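Local coordinates for ThiJ/PfpI family protein (Francisella tularensis subsp. novicida, PDB 4P5P) that probably acts as a glyoxalase III-type enzyme of the DJ-1/PfpI family, in the Hsp31-like subfamily with a flavodoxin-like fold, at residues N160-I165 / A206-S211; H30-I35 / I40-V45; N140-D143 / Q147-I150. One frame throughout, in Å; residues are numbered along the deposited sequence.

How the interactions relate
Three contacts that share no segment sample different places in the flavodoxin-like fold. Interaction 2 is an apolar core contact, where a helix lies against the next strand of the main sheet. Interaction 1 is equally buried but wholly polar: a single carboxylate of helix 160-165 is held by amides of the loop after strand 203-206. Interaction 3 is partly exposed and rests on backbone bonds of a hairpin-like turn, with water in its joints. The centres lie 22 to 26 Å apart and none of the contacts touch, yet 206-211 runs directly into helix 212-222, which in turn packs on helix 26-35 of interaction 2.

Interaction 1 of 3, residues N160-I165 / A206-S211; sequences NNEEKI and AQNPQS
Glu162 carries this contact from helix 160-165, sending its side chain across to Gln207 and Asn208 in the loop that follows strand 203-206. CG stands opposite the carbonyl carbon, and the chain runs extended beyond it, so that the carboxylate spans a gap the backbones leave wide: the nearest CA atoms, those of Glu162 and Asn208, are 8.7 Å apart. Gln207 NE2 donates to Glu162 OE1 at 3.0 Å, nearly straight (164°), but comes from above the carboxylate plane, 41° out of it. Asn208 ND2 gives a 2.9 Å bond to Glu162 OE2 and uses the syn lone pair, with the acceptor close to the Asn208 amide plane. Both amide planes stand steeply against the carboxylate. Ser159 OG, just before the helix, also bonds OE1, and the backbone N of Trp193 bonds OE2.

The amides are themselves held in orientation. Gln207 OE1 accepts from the backbone N of Ala190, and Asn208 ND2 also bonds the carbonyl of Gln194. At the oxygen of the Asn208 amide, Ser211 OG donates to Asn208 OD1 at 2.6 Å, approaching above the carbonyl plane. One step along the helix, Glu163 turns elsewhere and bonds His102 and His133, the latter following Cys132 in sequence, which is seen as 3-sulfinoalanine. Helix 160-165 is thus tied to the loop that leaves strand 203-206 and, through His133, reaches the neighbourhood of the oxidised cysteine. The donors described for Glu162, two side-chain amides, a hydroxyl and a backbone N-H, are all neutral, so a negative charge on this buried carboxylate would probably be stabilised by N-H and O-H dipoles.

Interaction 2 of 3, residues H30-I35 / I40-V45; sequences HPYYSI and INIDIV
With chi1 at -174°, Tyr32 swings its ring trans to the backbone N and toward the strand, while in Ile42 a chi1 of -57° sets CG1 beside the backbone N and CG2 anti to it. CG2 of Ile42 meets the ring obliquely, 3.7 Å from Tyr32 CD1. The CG1 branch carries Ile42 CD1 to the helix backbone, 3.5 Å from Tyr32 O, and the same methyl also reaches Ile35 CB at 3.9 Å. Farther along the strand, Ile44 adds its CD1 to the same ring, 3.9 Å from Tyr32 CE1. At the other end Ile35 and Ile40 cross at about a right angle, their CG2 methyls 3.7 Å apart, and Ile40 CD1 lies 3.5 Å from Ile35 O.

Helix 26-35 is the crossover of a beta-alpha-beta unit between the neighbouring parallel strands 2-8 and 40-46, as in flavodoxin-like folds. It runs back against the strand, the axes of 30-35 and 40-45 being 9.2 Å apart at 159°. Ile40, Ile42 and Ile44 alternate out of the strand onto one face and offer the helix a row of branched side chains.

Other elements close the sides. Phe69 of helix 64-71 meets the Tyr32 ring edge-to-face, and Leu75 of helix 73-80 touches Tyr32 as well. Beyond Ile35 comes helix 212-222, where Ile219 packs against the isoleucine and Lys220 NZ donates a hydrogen bond to Ile35 O at the helix end.

Interaction 3 of 3, residues N140-D143 / Q147-I150; sequences NVKD and QNII
The Asp143 carboxylate is approached at OD1 from above its plane, 46° out of it, by the backbone N of Gln147, which donates to Asp143 OD1 at 3.0 Å. The same oxygen accepts from the N of Asn145, forming an Asx turn, so one carboxylate oxygen holds two N-H groups of the turn. Gln147 CB lies against the group, 3.8 Å from Asp143 OD2, and the Gln147 amide plane stands 67° from the carboxylate. The Asn148 amide, modelled in two conformers of which one is described, has Lys142 NZ above its carbonyl plane, 3.1 Å from Asn148 OD1, and a water off ND2 that leads on to Asn140 OD1. Lys142 NZ also donates to the carbonyl of Gly146.

The backbones pair in antiparallel fashion across a single bridge. Asp143 N donates to Gln147 O (2.9 Å) and Ile149 N to Val141 O (3.0 Å), leaving Lys142 and Asn148 as the non-hydrogen-bonded pair between them. A second water joins Val141 O to the N of Ile150, giving that carbonyl two donors.

Ile149 CG1 sits between its own N and carbonyl carbon (chi1 66°), bringing CD1 to 3.7 Å from Val141 CG1. This apolar pair faces helix 112-123, where Val118 touches both residues and Tyr122 touches Ile149. Asn140 ND2 bonds the carbonyl of Pro109, linking the start of 140-143 to the residues just ahead of that helix; the whole turn lies in the connection between strands 127-130 and 154-155, along the helix's flank.

Interaction 1 of 3, residues N160-I165 / A206-S211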
loop_
_atom_site.group_PDB
_atom_site.type_symbol
_atom_site.label_atom_id
_atom_site.label_comp_id
_atom_site.label_asym_id
_atom_site.label_seq_id
_atom_site.Cartn_x
_atom_site.Cartn_y
_atom_site.Cartn_z
ATOM N N ASN A 160 4.771 -13.201 -8.649
ATOM C CA ASN A 160 4.499 -14.615 -8.417
ATOM C C ASN A 160 5.754 -15.375 -7.999
ATOM O O ASN A 160 5.691 -16.293 -7.190
ATOM C CB ASN A 160 3.903 -15.255 -9.668
ATOM C CG ASN A 160 2.483 -14.835 -9.902
ATOM O OD1 ASN A 160 1.826 -14.342 -8.995
ATOM N ND2 ASN A 160 1.991 -15.035 -11.120
ATOM N N ASN A 161 6.884 -14.975 -8.567
ATOM C CA ASN A 161 8.182 -15.550 -8.232
ATOM C C ASN A 161 8.475 -15.358 -6.747
ATOM O O ASN A 161 8.782 -16.309 -6.031
ATOM C CB ASN A 161 9.261 -14.895 -9.094
ATOM C CG ASN A 161 10.663 -15.375 -8.770
ATOM O OD1 ASN A 161 10.897 -16.555 -8.470
ATOM N ND2 ASN A 161 11.620 -14.455 -8.862
ATOM N N GLU A 162 8.357 -14.116 -6.287
ATOM C CA GLU A 162 8.599 -13.798 -4.885
ATOM C C GLU A 162 7.608 -14.551 -3.996
ATOM O O GLU A 162 7.986 -15.069 -2.949
ATOM C CB GLU A 162 8.514 -12.281 -4.659
ATOM C CG GLU A 162 9.798 -11.557 -5.035
ATOM C CD GLU A 162 9.603 -10.118 -5.490
ATOM O OE1 GLU A 162 8.564 -9.795 -6.105
ATOM O OE2 GLU A 162 10.521 -9.300 -5.256
ATOM N N GLU A 163 6.345 -14.620 -4.413
ATOM C CA GLU A 163 5.324 -15.342 -3.645
ATOM C C GLU A 163 5.671 -16.838 -3.503
ATOM O O GLU A 163 5.453 -17.445 -2.453
ATOM C CB GLU A 163 3.939 -15.170 -4.296
ATOM C CG GLU A 163 2.786 -15.441 -3.343
ATOM C CD GLU A 163 2.573 -14.301 -2.343
ATOM O OE1 GLU A 163 1.856 -13.340 -2.698
ATOM O OE2 GLU A 163 3.119 -14.358 -1.216
ATOM N N LYS A 164 6.221 -17.424 -4.559
ATOM C CA LYS A 164 6.649 -18.820 -4.531
ATOM C C LYS A 164 7.848 -19.026 -3.603
ATOM O O LYS A 164 7.904 -20.002 -2.852
ATOM C CB LYS A 164 6.972 -19.285 -5.954
ATOM C CG LYS A 164 7.246 -20.773 -6.068
ATOM C CD LYS A 164 7.420 -21.202 -7.517
ATOM C CE LYS A 164 7.840 -22.662 -7.607
ATOM N NZ LYS A 164 7.767 -23.194 -8.995
ATOM N N ILE A 165 8.798 -18.102 -3.650
ATOM C CA ILE A 165 9.974 -18.178 -2.792
ATOM C C ILE A 165 9.595 -18.193 -1.308
ATOM O O ILE A 165 10.190 -18.939 -0.533
ATOM C CB ILE A 165 10.936 -17.009 -3.075
ATOM C CG1 ILE A 165 11.576 -17.191 -4.456
ATOM C CG2 ILE A 165 12.032 -16.913 -2.015
ATOM C CD1 ILE A 165 12.264 -15.951 -4.989
ATOM N N ALA A 206 5.048 -0.300 -6.632
ATOM C CA ALA A 206 6.371 -0.774 -6.242
ATOM C C ALA A 206 6.267 -2.251 -5.892
ATOM O O ALA A 206 5.228 -2.725 -5.442
ATOM C CB ALA A 206 6.913 0.034 -5.074
ATOM N N GLN A 207 7.344 -2.988 -6.120
ATOM C CA GLN A 207 7.262 -4.440 -6.153
ATOM C C GLN A 207 7.332 -5.137 -4.789
ATOM O O GLN A 207 6.626 -6.111 -4.569
ATOM C CB GLN A 207 8.381 -4.966 -7.048
ATOM C CG GLN A 207 8.357 -6.460 -7.273
ATOM C CD GLN A 207 9.392 -6.885 -8.289
ATOM O OE1 GLN A 207 9.715 -6.129 -9.204
ATOM N NE2 GLN A 207 9.923 -8.091 -8.131
ATOM N N ASN A 208 8.173 -4.638 -3.886
ATOM C CA ASN A 208 8.588 -5.408 -2.718
ATOM C C ASN A 208 9.118 -4.471 -1.625
ATOM O O ASN A 208 9.224 -3.271 -1.843
ATOM C CB ASN A 208 9.633 -6.445 -3.153
ATOM C CG ASN A 208 10.758 -5.827 -3.940
ATOM O OD1 ASN A 208 11.169 -4.702 -3.664
ATOM N ND2 ASN A 208 11.253 -6.551 -4.958
ATOM N N PRO A 209 9.410 -5.004 -0.426
ATOM C CA PRO A 209 9.894 -4.120 0.635
ATOM C C PRO A 209 11.186 -3.415 0.236
ATOM O O PRO A 209 11.456 -2.301 0.704
ATOM C CB PRO A 209 10.123 -5.076 1.807
ATOM C CG PRO A 209 9.231 -6.225 1.539
ATOM C CD PRO A 209 9.218 -6.381 0.059
ATOM N N GLN A 210 11.966 -4.060 -0.633
ATOM C CA GLN A 210 13.241 -3.507 -1.067
ATOM C C GLN A 210 13.059 -2.313 -1.997
ATOM O O GLN A 210 14.032 -1.648 -2.352
ATOM C CB GLN A 210 14.081 -4.580 -1.758
ATOM C CG GLN A 210 14.459 -5.741 -0.855
ATOM C CD GLN A 210 13.339 -6.748 -0.631
ATOM O OE1 GLN A 210 12.326 -6.747 -1.332
ATOM N NE2 GLN A 210 13.516 -7.609 0.373
ATOM N N SER A 211 11.816 -2.047 -2.393
ATOM C CA SER A 211 11.490 -0.937 -3.282
ATOM C C SER A 211 11.018 0.305 -2.544
ATOM O O SER A 211 10.723 1.317 -3.182
ATOM C CB SER A 211 10.378 -1.335 -4.258
ATOM O OG SER A 211 10.689 -2.507 -4.974
#

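Interaction 2 of 3, residues H30-I35 / I40-V45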
loop_
_atom_site.group_PDB
_atom_site.type_symbol
_atom_site.label_atom_id
_atom_site.label_comp_id
_atom_site.label_asym_id
_atom_site.label_seq_id
_atom_site.Cartn_x
_atom_site.Cartn_y
_atom_site.Cartn_z
ATOM N N HIS A 30 9.188 3.450 6.267
ATOM C CA HIS A 30 10.239 4.007 5.431
ATOM C C HIS A 30 9.675 5.098 4.512
ATOM O O HIS A 30 10.250 6.177 4.440
ATOM C CB HIS A 30 10.973 2.907 4.645
ATOM C CG HIS A 30 11.827 2.031 5.513
ATOM N ND1 HIS A 30 12.896 1.308 5.026
ATOM C CD2 HIS A 30 11.786 1.784 6.848
ATOM C CE1 HIS A 30 13.457 0.636 6.015
ATOM N NE2 HIS A 30 12.804 0.909 7.134
ATOM N N PRO A 31 8.523 4.865 3.861
ATOM C CA PRO A 31 7.968 5.996 3.106
ATOM C C PRO A 31 7.512 7.160 4.000
ATOM O O PRO A 31 7.630 8.320 3.602
ATOM C CB PRO A 31 6.797 5.360 2.341
ATOM C CG PRO A 31 7.124 3.913 2.291
ATOM C CD PRO A 31 7.791 3.620 3.593
ATOM N N TYR A 32 7.022 6.867 5.201
ATOM C CA TYR A 32 6.654 7.920 6.143
ATOM C C TYR A 32 7.811 8.872 6.392
ATOM O O TYR A 32 7.681 10.077 6.218
ATOM C CB TYR A 32 6.187 7.312 7.467
ATOM C CG TYR A 32 5.643 8.325 8.457
ATOM C CD1 TYR A 32 4.313 8.704 8.411
ATOM C CD2 TYR A 32 6.457 8.912 9.423
ATOM C CE1 TYR A 32 3.804 9.623 9.305
ATOM C CE2 TYR A 32 5.958 9.841 10.315
ATOM C CZ TYR A 32 4.624 10.196 10.246
ATOM O OH TYR A 32 4.086 11.115 11.117
ATOM N N TYR A 33 8.953 8.342 6.800
ATOM C CA TYR A 33 10.064 9.225 7.138
ATOM C C TYR A 33 10.757 9.797 5.899
ATOM O O TYR A 33 11.416 10.828 5.989
ATOM C CB TYR A 33 11.067 8.495 8.025
ATOM C CG TYR A 33 10.580 8.320 9.451
ATOM C CD1 TYR A 33 10.328 9.420 10.259
ATOM C CD2 TYR A 33 10.356 7.060 9.980
ATOM C CE1 TYR A 33 9.887 9.265 11.557
ATOM C CE2 TYR A 33 9.926 6.899 11.284
ATOM C CZ TYR A 33 9.681 8.005 12.063
ATOM O OH TYR A 33 9.241 7.854 13.362
ATOM N N SER A 34 10.617 9.148 4.746
ATOM C CA SER A 34 11.217 9.661 3.515
ATOM C C SER A 34 10.455 10.857 2.975
ATOM O O SER A 34 11.041 11.773 2.382
ATOM C CB SER A 34 11.264 8.572 2.442
ATOM O OG SER A 34 11.723 9.114 1.219
ATOM N N ILE A 35 9.141 10.847 3.176
ATOM C CA ILE A 35 8.265 11.863 2.609
ATOM C C ILE A 35 8.015 13.048 3.544
ATOM O O ILE A 35 7.976 14.196 3.091
ATOM C CB ILE A 35 6.927 11.227 2.204
ATOM C CG1 ILE A 35 7.153 10.258 1.044
ATOM C CG2 ILE A 35 5.907 12.293 1.780
ATOM C CD1 ILE A 35 6.005 9.316 0.798
ATOM N N ILE A 40 5.023 18.856 4.168
ATOM C CA ILE A 40 4.244 17.673 3.797
ATOM C C ILE A 40 3.793 16.923 5.042
ATOM O O ILE A 40 4.607 16.381 5.793
ATOM C CB ILE A 40 5.029 16.684 2.904
ATOM C CG1 ILE A 40 5.541 17.358 1.633
ATOM C CG2 ILE A 40 4.139 15.513 2.504
ATOM C CD1 ILE A 40 6.502 16.503 0.838
ATOM N N ASN A 41 2.484 16.902 5.227
ATOM C CA ASN A 41 1.860 16.218 6.348
ATOM C C ASN A 41 1.412 14.828 5.925
ATOM O O ASN A 41 0.940 14.651 4.812
ATOM C CB ASN A 41 0.671 17.043 6.860
ATOM C CG ASN A 41 -0.133 16.327 7.920
ATOM O OD1 ASN A 41 0.286 16.249 9.076
ATOM N ND2 ASN A 41 -1.309 15.817 7.541
ATOM N N ILE A 42 1.573 13.849 6.811
ATOM C CA ILE A 42 1.101 12.503 6.543
ATOM C C ILE A 42 0.154 12.059 7.640
ATOM O O ILE A 42 0.502 12.098 8.826
ATOM C CB ILE A 42 2.251 11.487 6.449
ATOM C CG1 ILE A 42 3.247 11.920 5.377
ATOM C CG2 ILE A 42 1.689 10.089 6.131
ATOM C CD1 ILE A 42 4.473 11.028 5.281
ATOM N N ASP A 43 -1.026 11.609 7.229
ATOM C CA ASP A 43 -1.989 10.981 8.128
ATOM C C ASP A 43 -2.062 9.503 7.799
ATOM O O ASP A 43 -1.942 9.122 6.650
ATOM C CB ASP A 43 -3.369 11.624 8.001
ATOM C CG ASP A 43 -3.384 13.075 8.443
ATOM O OD1 ASP A 43 -2.545 13.474 9.276
ATOM O OD2 ASP A 43 -4.267 13.822 7.976
ATOM N N ILE A 44 -2.241 8.684 8.822
ATOM C CA ILE A 44 -2.285 7.237 8.683
ATOM C C ILE A 44 -3.643 6.707 9.112
ATOM O O ILE A 44 -4.170 7.123 10.146
ATOM C CB ILE A 44 -1.181 6.581 9.539
ATOM C CG1 ILE A 44 0.200 7.043 9.063
ATOM C CG2 ILE A 44 -1.270 5.058 9.496
ATOM C CD1 ILE A 44 1.323 6.742 10.044
ATOM N N VAL A 45 -4.196 5.805 8.311
ATOM C CA VAL A 45 -5.422 5.092 8.654
ATOM C C VAL A 45 -5.287 3.617 8.334
ATOM O O VAL A 45 -4.411 3.211 7.563
ATOM C CB VAL A 45 -6.653 5.638 7.905
ATOM C CG1 VAL A 45 -6.903 7.083 8.294
ATOM C CG2 VAL A 45 -6.493 5.491 6.398
#

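Interaction 3 of 3, residues N140-D143 / Q147-I150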
loop_
_atom_site.group_PDB
_atom_site.type_symbol
_atom_site.label_atom_id
_atom_site.label_comp_id
_atom_site.label_asym_id
_atom_site.label_seq_id
_atom_site.Cartn_x
_atom_site.Cartn_y
_atom_site.Cartn_z
ATOM N N ASN A 140 -9.529 -3.545 -8.482
ATOM C CA ASN A 140 -10.959 -3.444 -8.782
ATOM C C ASN A 140 -11.509 -2.022 -8.750
ATOM O O ASN A 140 -12.733 -1.829 -8.727
ATOM C CB ASN A 140 -11.768 -4.289 -7.790
ATOM C CG ASN A 140 -11.425 -5.756 -7.847
ATOM O OD1 ASN A 140 -11.363 -6.362 -8.921
ATOM N ND2 ASN A 140 -11.196 -6.340 -6.688
ATOM N N VAL A 141 -10.636 -1.018 -8.773
ATOM C CA VAL A 141 -11.095 0.363 -8.813
ATOM C C VAL A 141 -11.629 0.672 -10.206
ATOM O O VAL A 141 -10.869 0.652 -11.174
ATOM C CB VAL A 141 -9.971 1.356 -8.452
ATOM C CG1 VAL A 141 -10.484 2.784 -8.513
ATOM C CG2 VAL A 141 -9.416 1.045 -7.073
ATOM N N LYS A 142 -12.929 0.952 -10.305
ATOM C CA LYS A 142 -13.586 1.173 -11.592
ATOM C C LYS A 142 -14.179 2.560 -11.725
ATOM O O LYS A 142 -14.674 3.111 -10.755
ATOM C CB LYS A 142 -14.695 0.146 -11.807
ATOM C CG LYS A 142 -14.191 -1.256 -12.022
ATOM C CD LYS A 142 -15.321 -2.243 -11.885
ATOM C CE LYS A 142 -14.812 -3.661 -11.985
ATOM N NZ LYS A 142 -14.382 -3.998 -13.342
ATOM N N ASP A 143 -14.137 3.095 -12.944
ATOM C CA ASP A 143 -14.746 4.381 -13.264
ATOM C C ASP A 143 -16.264 4.222 -13.399
ATOM O O ASP A 143 -16.798 3.154 -13.149
ATOM C CB ASP A 143 -14.125 4.984 -14.542
ATOM C CG ASP A 143 -14.401 4.171 -15.815
ATOM O OD1 ASP A 143 -15.314 3.325 -15.851
ATOM O OD2 ASP A 143 -13.695 4.413 -16.822
ATOM N N GLN A 147 -15.219 0.358 -15.930
ATOM C CA GLN A 147 -13.918 -0.029 -16.467
ATOM C C GLN A 147 -12.815 0.214 -15.437
ATOM O O GLN A 147 -12.785 1.232 -14.760
ATOM C CB GLN A 147 -13.618 0.728 -17.766
ATOM C CG GLN A 147 -14.601 0.403 -18.901
ATOM C CD GLN A 147 -14.357 -0.966 -19.543
ATOM O OE1 GLN A 147 -13.252 -1.516 -19.490
ATOM N NE2 GLN A 147 -15.393 -1.509 -20.168
ATOM N N ASN A 148 -11.893 -0.728 -15.321
ATOM C CA ASN A 148 -10.795 -0.600 -14.365
ATOM C C ASN A 148 -9.870 0.565 -14.700
ATOM O O ASN A 148 -9.405 0.684 -15.822
ATOM C CB ASN A 148 -9.982 -1.889 -14.321
ATOM C CG ASN A 148 -10.810 -3.093 -13.923
ATOM O OD1 ASN A 148 -11.604 -3.612 -14.713
ATOM N ND2 ASN A 148 -10.615 -3.557 -12.695
ATOM N N ILE A 149 -9.576 1.413 -13.726
ATOM C CA ILE A 149 -8.749 2.573 -14.037
ATOM C C ILE A 149 -7.290 2.200 -14.311
ATOM O O ILE A 149 -6.570 3.004 -14.913
ATOM C CB ILE A 149 -8.789 3.665 -12.924
ATOM C CG1 ILE A 149 -8.145 3.182 -11.608
ATOM C CG2 ILE A 149 -10.219 4.144 -12.733
ATOM C CD1 ILE A 149 -7.887 4.297 -10.591
ATOM N N ILE A 150 -6.852 1.012 -13.892
ATOM C CA ILE A 150 -5.482 0.603 -14.182
ATOM C C ILE A 150 -5.351 -0.130 -15.513
ATOM O O ILE A 150 -4.237 -0.512 -15.879
ATOM C CB ILE A 150 -4.862 -0.296 -13.073
ATOM C CG1 ILE A 150 -5.555 -1.661 -12.991
ATOM C CG2 ILE A 150 -4.890 0.425 -11.731
ATOM C CD1 ILE A 150 -4.901 -2.599 -11.998
HETATM O O HOH W 1 -11.841 -5.752 -11.440
HETATM O O HOH W 2 -8.366 -0.490 -11.591
#